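Local coordinates for omega transaminase (Pseudomonas sp., PDB 5LHA), which catalyses the pyridoxal-phosphate-dependent transfer of an amino group between an amine and a carbonyl compound, as an amine transaminase of PLP fold type I, at residues R149-R154 with Q223-L228; L192-W197 with R399-P404; A362-Q367 with D441-M446; L390-D395 with N428-S433. One frame throughout, in Å; residues are numbered along the deposited sequence.

Contact 1. Residues R149-R154 with Q223-L228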
loop_
_atom_site.group_PDB
_atom_site.type_symbol
_atom_site.label_atom_id
_atom_site.label_comp_id
_atom_site.label_asym_id
_atom_site.label_seq_id
_atom_site.Cartn_x
_atom_site.Cartn_y
_atom_site.Cartn_z
ATOM N N ARG A 149 -0.739 -11.815 2.282
ATOM C CA ARG A 149 0.653 -11.607 1.921
ATOM C C ARG A 149 1.194 -12.751 1.064
ATOM O O ARG A 149 0.697 -13.879 1.095
ATOM C CB ARG A 149 1.480 -11.442 3.189
ATOM C CG ARG A 149 1.123 -10.191 3.985
ATOM C CD ARG A 149 1.810 -10.258 5.326
ATOM N NE ARG A 149 1.564 -9.081 6.152
ATOM C CZ ARG A 149 1.778 -9.036 7.462
ATOM N NH1 ARG A 149 2.187 -10.121 8.110
ATOM N NH2 ARG A 149 1.541 -7.917 8.135
ATOM N N PHE A 150 2.253 -12.450 0.311
ATOM C CA PHE A 150 2.889 -13.411 -0.582
ATOM C C PHE A 150 4.376 -13.499 -0.259
ATOM O O PHE A 150 5.014 -12.485 0.029
ATOM C CB PHE A 150 2.720 -13.020 -2.069
ATOM C CG PHE A 150 1.281 -12.947 -2.550
ATOM C CD1 PHE A 150 0.453 -14.050 -2.495
ATOM C CD2 PHE A 150 0.785 -11.780 -3.115
ATOM C CE1 PHE A 150 -0.863 -13.978 -2.961
ATOM C CE2 PHE A 150 -0.518 -11.706 -3.583
ATOM C CZ PHE A 150 -1.344 -12.809 -3.503
ATOM N N LEU A 151 4.933 -14.707 -0.313
ATOM C CA LEU A 151 6.368 -14.914 -0.183
ATOM C C LEU A 151 6.962 -15.332 -1.524
ATOM O O LEU A 151 6.331 -16.054 -2.298
ATOM C CB LEU A 151 6.685 -15.993 0.861
ATOM C CG LEU A 151 6.143 -15.828 2.287
ATOM C CD1 LEU A 151 6.508 -17.021 3.181
ATOM C CD2 LEU A 151 6.611 -14.531 2.926
ATOM N N SER A 152 8.199 -14.906 -1.776
ATOM C CA SER A 152 8.928 -15.361 -2.954
ATOM C C SER A 152 10.415 -15.303 -2.629
ATOM O O SER A 152 10.819 -14.873 -1.540
ATOM C CB SER A 152 8.569 -14.550 -4.215
ATOM O OG SER A 152 8.996 -13.193 -4.154
ATOM N N LEU A 153 11.224 -15.763 -3.581
ATOM C CA LEU A 153 12.648 -15.978 -3.401
ATOM C C LEU A 153 13.452 -14.929 -4.154
ATOM O O LEU A 153 13.026 -14.418 -5.193
ATOM C CB LEU A 153 13.054 -17.372 -3.897
ATOM C CG LEU A 153 12.285 -18.572 -3.327
ATOM C CD1 LEU A 153 12.792 -19.879 -3.928
ATOM C CD2 LEU A 153 12.424 -18.597 -1.822
ATOM N N ARG A 154 14.629 -14.626 -3.618
ATOM C CA ARG A 154 15.573 -13.782 -4.325
ATOM C C ARG A 154 15.906 -14.397 -5.673
ATOM O O ARG A 154 15.933 -15.622 -5.827
ATOM C CB ARG A 154 16.845 -13.601 -3.505
ATOM C CG ARG A 154 16.763 -12.471 -2.504
ATOM C CD ARG A 154 18.041 -12.362 -1.694
ATOM N NE ARG A 154 18.327 -10.984 -1.315
ATOM C CZ ARG A 154 17.910 -10.416 -0.190
ATOM N NH1 ARG A 154 17.182 -11.110 0.675
ATOM N NH2 ARG A 154 18.227 -9.150 0.065
ATOM N N GLN A 223 -1.295 -16.487 9.704
ATOM C CA GLN A 223 -2.660 -16.128 9.348
ATOM C C GLN A 223 -2.757 -14.955 8.377
ATOM O O GLN A 223 -3.863 -14.653 7.918
ATOM C CB GLN A 223 -3.469 -15.829 10.613
ATOM C CG GLN A 223 -3.029 -14.596 11.395
ATOM C CD GLN A 223 -1.853 -14.849 12.335
ATOM O OE1 GLN A 223 -1.233 -15.912 12.308
ATOM N NE2 GLN A 223 -1.534 -13.855 13.160
ATOM N N THR A 224 -1.658 -14.281 8.052
ATOM C CA THR A 224 -1.692 -13.198 7.072
ATOM C C THR A 224 -1.148 -13.588 5.698
ATOM O O THR A 224 -1.175 -12.761 4.782
ATOM C CB THR A 224 -0.916 -11.982 7.597
ATOM O OG1 THR A 224 0.475 -12.314 7.735
ATOM C CG2 THR A 224 -1.469 -11.537 8.931
ATOM N N ILE A 225 -0.694 -14.822 5.516
ATOM C CA ILE A 225 0.079 -15.208 4.339
ATOM C C ILE A 225 -0.783 -16.074 3.424
ATOM O O ILE A 225 -1.287 -17.129 3.836
ATOM C CB ILE A 225 1.374 -15.927 4.745
ATOM C CG1 ILE A 225 2.176 -15.033 5.700
ATOM C CG2 ILE A 225 2.202 -16.256 3.514
ATOM C CD1 ILE A 225 3.372 -15.704 6.323
ATOM N N ALA A 226 -0.952 -15.625 2.178
ATOM C CA ALA A 226 -1.793 -16.336 1.216
ATOM C C ALA A 226 -1.029 -17.447 0.505
ATOM O O ALA A 226 -1.517 -18.580 0.415
ATOM C CB ALA A 226 -2.374 -15.356 0.195
ATOM N N ALA A 227 0.170 -17.155 -0.001
ATOM C CA ALA A 227 0.871 -18.156 -0.789
ATOM C C ALA A 227 2.363 -17.861 -0.825
ATOM O O ALA A 227 2.807 -16.740 -0.561
ATOM C CB ALA A 227 0.306 -18.239 -2.206
ATOM N N LEU A 228 3.125 -18.913 -1.116
ATOM C CA LEU A 228 4.539 -18.836 -1.453
ATOM C C LEU A 228 4.713 -19.276 -2.901
ATOM O O LEU A 228 4.209 -20.332 -3.293
ATOM C CB LEU A 228 5.369 -19.727 -0.521
ATOM C CG LEU A 228 6.899 -19.781 -0.610
ATOM C CD1 LEU A 228 7.466 -20.156 0.752
ATOM C CD2 LEU A 228 7.386 -20.771 -1.647
#
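R149 and A226 meet at a beta bulge, where two parallel strands crossing at 24° slip by one residue. The R149 O takes a short bond from A226 N (2.6 Å) and a weak one from A227 N (3.5 Å), so a single carbonyl faces two successive amides. A226 has a backbone turned toward the helical region (phi/psi -85/-48°), and its small methyl approaches the ring of F150 obliquely, with A226 CB 3.8 Å from F150 CE1. On either side of the bulge the pairing is regular: R149 N bonds to T224 O at 2.7 Å and L151 N to A227 O at 3.0 Å.

Among the buried side chains the packing is apolar. L151 meets two branched neighbours on its side of the sheet, with its CG 4.1 Å from I225 CG2 and its CB 4.1 Å from L228 CG. Beta-branched and leucine side chains suit this face, whereas the short side chain of A227 lets the F150 ring lie close to the strand on the other.

The end nearer solvent belongs to R149 and T224, both partly exposed. Their side chains run alongside each other in the same direction; the extended arginine brings its guanidinium across the threonine, whose CG2 lies over one face, 4.0 Å from NH1. T224 OG1 bonds to the carbonyl of G221, and R149 NH1 weakly to that of L220, both near the end of helix 202-220. Neighbouring parallel strands, the second entered from helix 202-220, belong to the central sheet of the large, cofactor-binding domain of fold type I aminotransferases.

Contact 2. Residues L192-W197 with R399-P404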
loop_
_atom_site.group_PDB
_atom_site.type_symbol
_atom_site.label_atom_id
_atom_site.label_comp_id
_atom_site.label_asym_id
_atom_site.label_seq_id
_atom_site.Cartn_x
_atom_site.Cartn_y
_atom_site.Cartn_z
ATOM N N LEU A 192 24.111 -22.163 -4.156
ATOM C CA LEU A 192 25.396 -22.592 -3.608
ATOM C C LEU A 192 26.520 -21.627 -3.980
ATOM O O LEU A 192 27.417 -21.365 -3.168
ATOM C CB LEU A 192 25.725 -23.997 -4.114
ATOM C CG LEU A 192 24.947 -25.184 -3.557
ATOM C CD1 LEU A 192 24.803 -26.251 -4.639
ATOM C CD2 LEU A 192 25.672 -25.735 -2.348
ATOM N N TYR A 193 26.468 -21.055 -5.186
ATOM C CA TYR A 193 27.564 -20.210 -5.643
ATOM C C TYR A 193 27.612 -18.886 -4.876
ATOM O O TYR A 193 28.701 -18.381 -4.580
ATOM C CB TYR A 193 27.458 -19.982 -7.155
ATOM C CG TYR A 193 28.768 -19.541 -7.772
ATOM C CD1 TYR A 193 29.889 -20.370 -7.735
ATOM C CD2 TYR A 193 28.899 -18.286 -8.354
ATOM C CE1 TYR A 193 31.098 -19.965 -8.278
ATOM C CE2 TYR A 193 30.106 -17.875 -8.906
ATOM C CZ TYR A 193 31.202 -18.717 -8.863
ATOM O OH TYR A 193 32.405 -18.307 -9.399
ATOM N N ARG A 194 26.453 -18.300 -4.556
ATOM C CA ARG A 194 26.382 -17.032 -3.820
ATOM C C ARG A 194 25.237 -17.108 -2.820
ATOM O O ARG A 194 24.074 -17.171 -3.231
ATOM C CB ARG A 194 26.169 -15.840 -4.758
ATOM C CG ARG A 194 27.293 -15.551 -5.737
ATOM C CD ARG A 194 27.063 -14.217 -6.437
ATOM N NE ARG A 194 28.073 -13.943 -7.457
ATOM C CZ ARG A 194 28.044 -14.419 -8.699
ATOM N NH1 ARG A 194 27.046 -15.201 -9.103
ATOM N NH2 ARG A 194 29.018 -14.105 -9.543
ATOM N N ASN A 195 25.544 -17.069 -1.523
ATOM C CA ASN A 195 24.513 -17.067 -0.490
ATOM C C ASN A 195 25.066 -16.387 0.754
ATOM O O ASN A 195 26.286 -16.292 0.922
ATOM C CB ASN A 195 24.005 -18.489 -0.182
ATOM C CG ASN A 195 25.100 -19.434 0.278
ATOM O OD1 ASN A 195 25.459 -19.464 1.453
ATOM N ND2 ASN A 195 25.630 -20.221 -0.653
ATOM N N PRO A 196 24.191 -15.876 1.630
ATOM C CA PRO A 196 24.663 -15.135 2.818
ATOM C C PRO A 196 25.579 -15.903 3.765
ATOM O O PRO A 196 26.276 -15.267 4.563
ATOM C CB PRO A 196 23.354 -14.764 3.534
ATOM C CG PRO A 196 22.346 -14.724 2.468
ATOM C CD PRO A 196 22.737 -15.744 1.439
ATOM N N TRP A 197 25.585 -17.231 3.738
ATOM C CA TRP A 197 26.392 -18.016 4.661
ATOM C C TRP A 197 27.698 -18.494 4.050
ATOM O O TRP A 197 28.447 -19.211 4.720
ATOM C CB TRP A 197 25.585 -19.215 5.169
ATOM C CG TRP A 197 24.289 -18.778 5.770
ATOM C CD1 TRP A 197 24.061 -18.425 7.069
ATOM C CD2 TRP A 197 23.050 -18.581 5.077
ATOM N NE1 TRP A 197 22.751 -18.045 7.233
ATOM C CE2 TRP A 197 22.108 -18.135 6.026
ATOM C CE3 TRP A 197 22.644 -18.753 3.750
ATOM C CZ2 TRP A 197 20.782 -17.860 5.689
ATOM C CZ3 TRP A 197 21.327 -18.479 3.419
ATOM C CH2 TRP A 197 20.414 -18.038 4.384
ATOM N N ARG A 399 33.751 -14.516 -5.977
ATOM C CA ARG A 399 32.620 -14.754 -6.875
ATOM C C ARG A 399 31.873 -13.474 -7.251
ATOM O O ARG A 399 30.674 -13.510 -7.534
ATOM C CB ARG A 399 31.648 -15.776 -6.271
ATOM C CG ARG A 399 32.306 -17.106 -5.958
ATOM C CD ARG A 399 32.371 -17.388 -4.471
ATOM N NE ARG A 399 32.857 -18.739 -4.207
ATOM C CZ ARG A 399 32.124 -19.846 -4.297
ATOM N NH1 ARG A 399 30.842 -19.790 -4.632
ATOM N NH2 ARG A 399 32.680 -21.024 -4.037
ATOM N N GLN A 400 32.540 -12.332 -7.248
ATOM C CA GLN A 400 31.859 -11.108 -7.648
ATOM C C GLN A 400 31.512 -11.173 -9.127
ATOM O O GLN A 400 32.386 -11.448 -9.948
ATOM C CB GLN A 400 32.695 -9.865 -7.396
ATOM C CG GLN A 400 31.885 -8.623 -7.690
ATOM C CD GLN A 400 32.537 -7.361 -7.232
ATOM O OE1 GLN A 400 33.680 -7.367 -6.783
ATOM N NE2 GLN A 400 31.803 -6.259 -7.316
ATOM N N PRO A 401 30.263 -10.939 -9.501
ATOM C CA PRO A 401 29.898 -10.992 -10.919
ATOM C C PRO A 401 30.624 -9.943 -11.758
ATOM O O PRO A 401 30.981 -8.863 -11.280
ATOM C CB PRO A 401 28.389 -10.744 -10.893
ATOM C CG PRO A 401 28.163 -9.988 -9.635
ATOM C CD PRO A 401 29.130 -10.539 -8.652
ATOM N N LEU A 402 30.866 -10.294 -13.020
ATOM C CA LEU A 402 31.234 -9.301 -14.020
ATOM C C LEU A 402 30.173 -8.211 -14.074
ATOM O O LEU A 402 28.979 -8.478 -13.908
ATOM C CB LEU A 402 31.349 -9.951 -15.405
ATOM C CG LEU A 402 32.614 -10.616 -15.958
ATOM C CD1 LEU A 402 32.401 -11.000 -17.421
ATOM C CD2 LEU A 402 33.826 -9.710 -15.832
ATOM N N ASP A 403 30.598 -6.982 -14.321
ATOM C CA ASP A 403 29.630 -5.915 -14.538
ATOM C C ASP A 403 29.198 -5.930 -15.998
ATOM O O ASP A 403 30.045 -5.767 -16.886
ATOM C CB ASP A 403 30.199 -4.550 -14.185
ATOM C CG ASP A 403 29.113 -3.496 -14.001
ATOM O OD1 ASP A 403 28.131 -3.506 -14.767
ATOM O OD2 ASP A 403 29.258 -2.631 -13.113
ATOM N N PRO A 404 27.908 -6.098 -16.287
ATOM C CA PRO A 404 27.466 -6.107 -17.690
ATOM C C PRO A 404 27.751 -4.804 -18.405
ATOM O O PRO A 404 27.912 -4.804 -19.632
ATOM C CB PRO A 404 25.956 -6.381 -17.594
ATOM C CG PRO A 404 25.696 -6.814 -16.195
ATOM C CD PRO A 404 26.813 -6.340 -15.335
#
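R194 and R399 each hydrogen-bond to a backbone carbonyl of the other segment. R194 grips R399 O with two nitrogens of its guanidinium: NE at 2.6 Å, and NH2 more weakly at 2.7 Å. The carbonyl sits at the guanidinium edge but 21° out of its plane. In return, R399 NH1 gives a weak, bent bond to Y193 O (2.6 Å). Long, multi-donor side chains suit a place where the two segments meet without pairing as strands.

Aromatic packing comes next. The R399 chain bends at chi2 (113°) and drapes over one face of the Y193 ring. Its CG lies 3.9 Å from the ring centroid in a CH-pi contact, and its guanidinium is inclined 35° to the ring plane.

Van der Waals contact completes the set: the rigid P401 ring rests against R194, with CB 3.7 Å from NH2.

The third nitrogen of R194, NH1, forms a salt bridge with D391 on strand 387-393, and Y193 packs on that strand and on strand 378-384. L192 leans on L205 of helix 202-220, while Q400 and L402 bond by their backbones to S394 and L392, setting strand 400-401 beside the end of strand 387-393.

Contact 3. Residues A362-Q367 with D441-M446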
loop_
_atom_site.group_PDB
_atom_site.type_symbol
_atom_site.label_atom_id
_atom_site.label_comp_id
_atom_site.label_asym_id
_atom_site.label_seq_id
_atom_site.Cartn_x
_atom_site.Cartn_y
_atom_site.Cartn_z
ATOM N N ALA A 362 22.800 -33.379 -19.294
ATOM C CA ALA A 362 23.914 -33.865 -18.481
ATOM C C ALA A 362 25.192 -33.961 -19.306
ATOM O O ALA A 362 26.252 -33.475 -18.893
ATOM C CB ALA A 362 23.564 -35.224 -17.868
ATOM N N GLN A 363 25.118 -34.640 -20.451
ATOM C CA GLN A 363 26.238 -34.690 -21.383
ATOM C C GLN A 363 26.770 -33.290 -21.675
ATOM O O GLN A 363 27.976 -33.036 -21.572
ATOM C CB GLN A 363 25.794 -35.418 -22.660
ATOM C CG GLN A 363 26.799 -35.449 -23.816
ATOM C CD GLN A 363 26.171 -35.913 -25.138
ATOM O OE1 GLN A 363 25.194 -36.672 -25.142
ATOM N NE2 GLN A 363 26.737 -35.462 -26.260
ATOM N N LEU A 364 25.875 -32.355 -22.005
ATOM C CA LEU A 364 26.315 -31.001 -22.327
ATOM C C LEU A 364 26.980 -30.338 -21.126
ATOM O O LEU A 364 28.051 -29.732 -21.260
ATOM C CB LEU A 364 25.124 -30.169 -22.814
ATOM C CG LEU A 364 25.334 -28.694 -23.165
ATOM C CD1 LEU A 364 26.409 -28.531 -24.239
ATOM C CD2 LEU A 364 24.036 -28.034 -23.599
ATOM N N LEU A 365 26.369 -30.463 -19.939
ATOM C CA LEU A 365 26.938 -29.874 -18.724
ATOM C C LEU A 365 28.318 -30.448 -18.429
ATOM O O LEU A 365 29.248 -29.710 -18.081
ATOM C CB LEU A 365 25.994 -30.111 -17.540
ATOM C CG LEU A 365 26.356 -29.536 -16.159
ATOM C CD1 LEU A 365 26.275 -28.021 -16.154
ATOM C CD2 LEU A 365 25.471 -30.117 -15.062
ATOM N N GLU A 366 28.466 -31.764 -18.584
ATOM C CA GLU A 366 29.757 -32.423 -18.408
ATOM C C GLU A 366 30.817 -31.807 -19.309
ATOM O O GLU A 366 31.938 -31.529 -18.872
ATOM C CB GLU A 366 29.604 -33.912 -18.728
ATOM C CG GLU A 366 30.907 -34.681 -18.943
ATOM C CD GLU A 366 30.674 -36.097 -19.494
ATOM O OE1 GLU A 366 29.497 -36.524 -19.576
ATOM O OE2 GLU A 366 31.665 -36.772 -19.869
ATOM N N GLN A 367 30.477 -31.596 -20.581
ATOM C CA GLN A 367 31.433 -31.084 -21.554
ATOM C C GLN A 367 31.829 -29.635 -21.293
ATOM O O GLN A 367 32.860 -29.186 -21.809
ATOM C CB GLN A 367 30.841 -31.221 -22.957
ATOM C CG GLN A 367 30.684 -32.654 -23.420
ATOM C CD GLN A 367 30.148 -32.745 -24.833
ATOM O OE1 GLN A 367 29.123 -33.386 -25.076
ATOM N NE2 GLN A 367 30.830 -32.097 -25.776
ATOM N N ASP A 441 25.042 -34.455 -31.144
ATOM C CA ASP A 441 25.767 -33.681 -32.142
ATOM C C ASP A 441 25.613 -32.181 -31.915
ATOM O O ASP A 441 26.604 -31.445 -31.847
ATOM C CB ASP A 441 25.270 -34.086 -33.536
ATOM C CG ASP A 441 25.338 -32.957 -34.537
ATOM O OD1 ASP A 441 26.462 -32.627 -34.975
ATOM O OD2 ASP A 441 24.265 -32.412 -34.895
ATOM N N GLU A 442 24.372 -31.708 -31.792
ATOM C CA GLU A 442 24.167 -30.279 -31.593
ATOM C C GLU A 442 24.728 -29.821 -30.254
ATOM O O GLU A 442 25.262 -28.711 -30.153
ATOM C CB GLU A 442 22.684 -29.938 -31.697
ATOM C CG GLU A 442 22.075 -30.179 -33.055
ATOM C CD GLU A 442 20.561 -30.146 -33.018
ATOM O OE1 GLU A 442 19.985 -30.456 -31.955
ATOM O OE2 GLU A 442 19.941 -29.813 -34.049
ATOM N N ALA A 443 24.646 -30.670 -29.221
ATOM C CA ALA A 443 25.233 -30.314 -27.929
ATOM C C ALA A 443 26.737 -30.090 -28.044
ATOM O O ALA A 443 27.289 -29.191 -27.399
ATOM C CB ALA A 443 24.923 -31.394 -26.888
ATOM N N GLY A 444 27.418 -30.916 -28.843
ATOM C CA GLY A 444 28.830 -30.690 -29.112
ATOM C C GLY A 444 29.092 -29.402 -29.871
ATOM O O GLY A 444 30.092 -28.722 -29.631
ATOM N N LEU A 445 28.221 -29.072 -30.834
ATOM C CA LEU A 445 28.363 -27.810 -31.558
ATOM C C LEU A 445 28.311 -26.618 -30.612
ATOM O O LEU A 445 29.056 -25.645 -30.783
ATOM C CB LEU A 445 27.276 -27.688 -32.628
ATOM C CG LEU A 445 27.099 -26.304 -33.260
ATOM C CD1 LEU A 445 28.386 -25.804 -33.909
ATOM C CD2 LEU A 445 25.964 -26.318 -34.272
ATOM N N MET A 446 27.435 -26.677 -29.609
ATOM C CA MET A 446 27.346 -25.597 -28.632
ATOM C C MET A 446 28.608 -25.507 -27.787
ATOM O O MET A 446 29.069 -24.409 -27.464
ATOM C CB MET A 446 26.114 -25.807 -27.773
ATOM C CG MET A 446 24.863 -25.662 -28.594
ATOM S SD MET A 446 23.406 -25.706 -27.573
ATOM C CE MET A 446 23.488 -24.089 -26.810
#
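L364 lays one methyl, CD1, over the backbone and side chain of A443 on the facing helix. CD1 is 3.3 Å from A443 O and 4.2 Å from A443 CB. With CG anti to the backbone N (chi1 178°), the leucine reaches across to the other helix, and the same methyl comes within 4.5 Å of M446 CB, one turn further along. The small A443 allows the backbones to come close, with L364 CA and A443 CA 5.7 Å apart, and the flexible thioether chain of M446 continues the apolar surface.

The two segments run in nearly the same direction, their axes 9.7 Å apart and crossing at -26°. No hydrogen bond passes between them, so apolar and van der Waals contact does the joining. They belong to helices 353-368 and 440-457 of the small domain of this fold type I enzyme. M446 also packs on L56 and V421, from two strands of that domain's mixed sheet, while the A443 side of helix 440-457 meets helix 353-368.

Toward the more exposed edge the chemistry becomes polar. Q367, extended beyond CG, brings NE2 to 4.1 Å from G444 CA, where the glycine offers only a bare backbone to the amide. Q363 also faces A443, although it is poorly ordered; its NE2 makes a weak 3.4 Å bond to Q367 OE1, one turn on in its own helix. Glutamine suits this border because its uncharged amide can lie against backbone and methyl while still bonding to a polar neighbour. Further along helix 440-457, V447 receives both L364 and Q367.

Contact 4. Residues L390-D395 with N428-S433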
loop_
_atom_site.group_PDB
_atom_site.type_symbol
_atom_site.label_atom_id
_atom_site.label_comp_id
_atom_site.label_asym_id
_atom_site.label_seq_id
_atom_site.Cartn_x
_atom_site.Cartn_y
_atom_site.Cartn_z
ATOM N N LEU A 390 26.347 -20.144 -17.382
ATOM C CA LEU A 390 27.766 -19.935 -17.142
ATOM C C LEU A 390 27.903 -18.633 -16.366
ATOM O O LEU A 390 27.474 -17.579 -16.840
ATOM C CB LEU A 390 28.540 -19.886 -18.460
ATOM C CG LEU A 390 28.423 -21.102 -19.394
ATOM C CD1 LEU A 390 27.302 -20.890 -20.402
ATOM C CD2 LEU A 390 29.738 -21.382 -20.121
ATOM N N ASP A 391 28.445 -18.707 -15.164
ATOM C CA ASP A 391 28.514 -17.544 -14.286
ATOM C C ASP A 391 29.889 -16.880 -14.408
ATOM O O ASP A 391 30.898 -17.416 -13.936
ATOM C CB ASP A 391 28.198 -17.947 -12.848
ATOM C CG ASP A 391 27.762 -16.771 -12.014
ATOM O OD1 ASP A 391 28.362 -15.679 -12.165
ATOM O OD2 ASP A 391 26.786 -16.930 -11.243
ATOM N N LEU A 392 29.921 -15.693 -15.009
ATOM C CA LEU A 392 31.170 -14.990 -15.250
ATOM C C LEU A 392 31.438 -14.041 -14.087
ATOM O O LEU A 392 30.554 -13.283 -13.673
ATOM C CB LEU A 392 31.127 -14.219 -16.573
ATOM C CG LEU A 392 30.719 -14.939 -17.869
ATOM C CD1 LEU A 392 30.727 -13.961 -19.035
ATOM C CD2 LEU A 392 31.602 -16.154 -18.186
ATOM N N VAL A 393 32.651 -14.113 -13.546
ATOM C CA VAL A 393 33.058 -13.333 -12.390
ATOM C C VAL A 393 34.331 -12.578 -12.731
ATOM O O VAL A 393 35.077 -12.940 -13.645
ATOM C CB VAL A 393 33.280 -14.216 -11.148
ATOM C CG1 VAL A 393 32.040 -15.023 -10.859
ATOM C CG2 VAL A 393 34.482 -15.130 -11.364
ATOM N N SER A 394 34.570 -11.504 -11.980
ATOM C CA SER A 394 35.839 -10.793 -12.064
ATOM C C SER A 394 36.898 -11.389 -11.149
ATOM O O SER A 394 38.097 -11.192 -11.396
ATOM C CB SER A 394 35.637 -9.310 -11.734
ATOM O OG SER A 394 34.769 -9.144 -10.624
ATOM N N ASP A 395 36.479 -12.128 -10.121
ATOM C CA ASP A 395 37.381 -12.661 -9.106
ATOM C C ASP A 395 36.878 -14.036 -8.709
ATOM O O ASP A 395 35.733 -14.177 -8.265
ATOM C CB ASP A 395 37.454 -11.731 -7.884
ATOM C CG ASP A 395 38.433 -12.220 -6.817
ATOM O OD1 ASP A 395 38.314 -13.376 -6.356
ATOM O OD2 ASP A 395 39.326 -11.438 -6.423
ATOM N N ASN A 428 25.672 -11.048 -15.849
ATOM C CA ASN A 428 27.014 -11.605 -15.949
ATOM C C ASN A 428 26.999 -13.082 -16.315
ATOM O O ASN A 428 28.034 -13.748 -16.214
ATOM C CB ASN A 428 27.765 -11.410 -14.633
ATOM C CG ASN A 428 27.265 -12.330 -13.542
ATOM O OD1 ASN A 428 26.111 -12.258 -13.129
ATOM N ND2 ASN A 428 28.142 -13.199 -13.059
ATOM N N LYS A 429 25.856 -13.596 -16.767
ATOM C CA LYS A 429 25.660 -15.023 -16.970
ATOM C C LYS A 429 25.198 -15.299 -18.395
ATOM O O LYS A 429 24.322 -14.602 -18.920
ATOM C CB LYS A 429 24.618 -15.562 -15.980
ATOM C CG LYS A 429 24.815 -15.071 -14.549
ATOM C CD LYS A 429 23.736 -15.588 -13.613
ATOM C CE LYS A 429 23.925 -15.040 -12.210
ATOM N NZ LYS A 429 23.917 -13.545 -12.207
ATOM N N ILE A 430 25.780 -16.326 -19.011
ATOM C CA ILE A 430 25.350 -16.801 -20.325
ATOM C C ILE A 430 24.349 -17.927 -20.111
ATOM O O ILE A 430 24.656 -18.926 -19.448
ATOM C CB ILE A 430 26.534 -17.288 -21.177
ATOM C CG1 ILE A 430 27.682 -16.276 -21.214
ATOM C CG2 ILE A 430 26.068 -17.585 -22.595
ATOM C CD1 ILE A 430 27.443 -15.103 -22.142
ATOM N N ILE A 431 23.147 -17.770 -20.666
ATOM C CA ILE A 431 22.089 -18.767 -20.549
ATOM C C ILE A 431 22.083 -19.639 -21.800
ATOM O O ILE A 431 22.086 -19.127 -22.928
ATOM C CB ILE A 431 20.712 -18.110 -20.336
ATOM C CG1 ILE A 431 20.693 -17.252 -19.066
ATOM C CG2 ILE A 431 19.612 -19.156 -20.324
ATOM C CD1 ILE A 431 21.326 -17.897 -17.861
ATOM N N LEU A 432 22.051 -20.956 -21.594
ATOM C CA LEU A 432 21.841 -21.955 -22.636
ATOM C C LEU A 432 20.465 -22.574 -22.416
ATOM O O LEU A 432 20.197 -23.103 -21.338
ATOM C CB LEU A 432 22.924 -23.033 -22.570
ATOM C CG LEU A 432 24.369 -22.556 -22.392
ATOM C CD1 LEU A 432 25.357 -23.714 -22.428
ATOM C CD2 LEU A 432 24.741 -21.501 -23.417
ATOM N N SER A 433 19.591 -22.504 -23.423
ATOM C CA SER A 433 18.258 -23.100 -23.272
ATOM C C SER A 433 17.698 -23.566 -24.615
ATOM O O SER A 433 16.673 -23.053 -25.089
ATOM C CB SER A 433 17.303 -22.118 -22.597
ATOM O OG SER A 433 17.058 -20.987 -23.408
#
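Strands 390-393 and 429-432 run antiparallel, at 170° and 4.9 Å apart. L390 and I430 form a hydrogen-bonded pair, L390 N to I430 O at 2.9 Å and I430 N to L390 O at 3.0 Å; D391 and K429 follow as a non-hydrogen-bonded pair. Beyond them L392 N reaches N428 O at 3.0 Å.

One face is apolar: L390 CD1 lies 3.8 Å from I430 CB and 3.9 Å from L432 CG, one methyl touching two branched neighbours. D391 and K429 take the other face. N428, just before the strand, turns its amide across with CG between backbone N and carbonyl carbon (chi1 73°); ND2 lies 2.6 Å from D391 OD1 in a weak bond, and its bond to L392 O is doubtfully short. K429 NZ bonds to N428 OD1 at 2.7 Å, the asparagine amide thus serving D391 and K429 at once. K429 runs alongside D391, whose OD2 has salt bridges with R194 and R382, probably stabilising the buried carboxylate as an anion.

Strand 378-384 lies on one side of this pair and strand 421-426 on the other, while helix 440-457 covers the leucine face, with F454 against L392 and L450 against L432.

In the fold
Contacts 1 and 4 are buried strand pairings in two different sheets, parallel with a bulge in the first and antiparallel in the second, and each has an apolar face. Contact 3 is partly buried and joins helices with no hydrogen bond across; it lies about 17 Å, centre to centre, from contact 4, and strand 429-432 leads on to its helix 440-457. Contact 2 is at the surface and relies on arginines and carbonyls instead of a regular sheet. It touches contact 4, their centres about 10 Å apart, and its strand 400-401 follows strand 387-393 in the chain. Contacts 1 and 3 lie on opposite sides of the chain's centre, while contacts 1 and 2 both touch the second subunit.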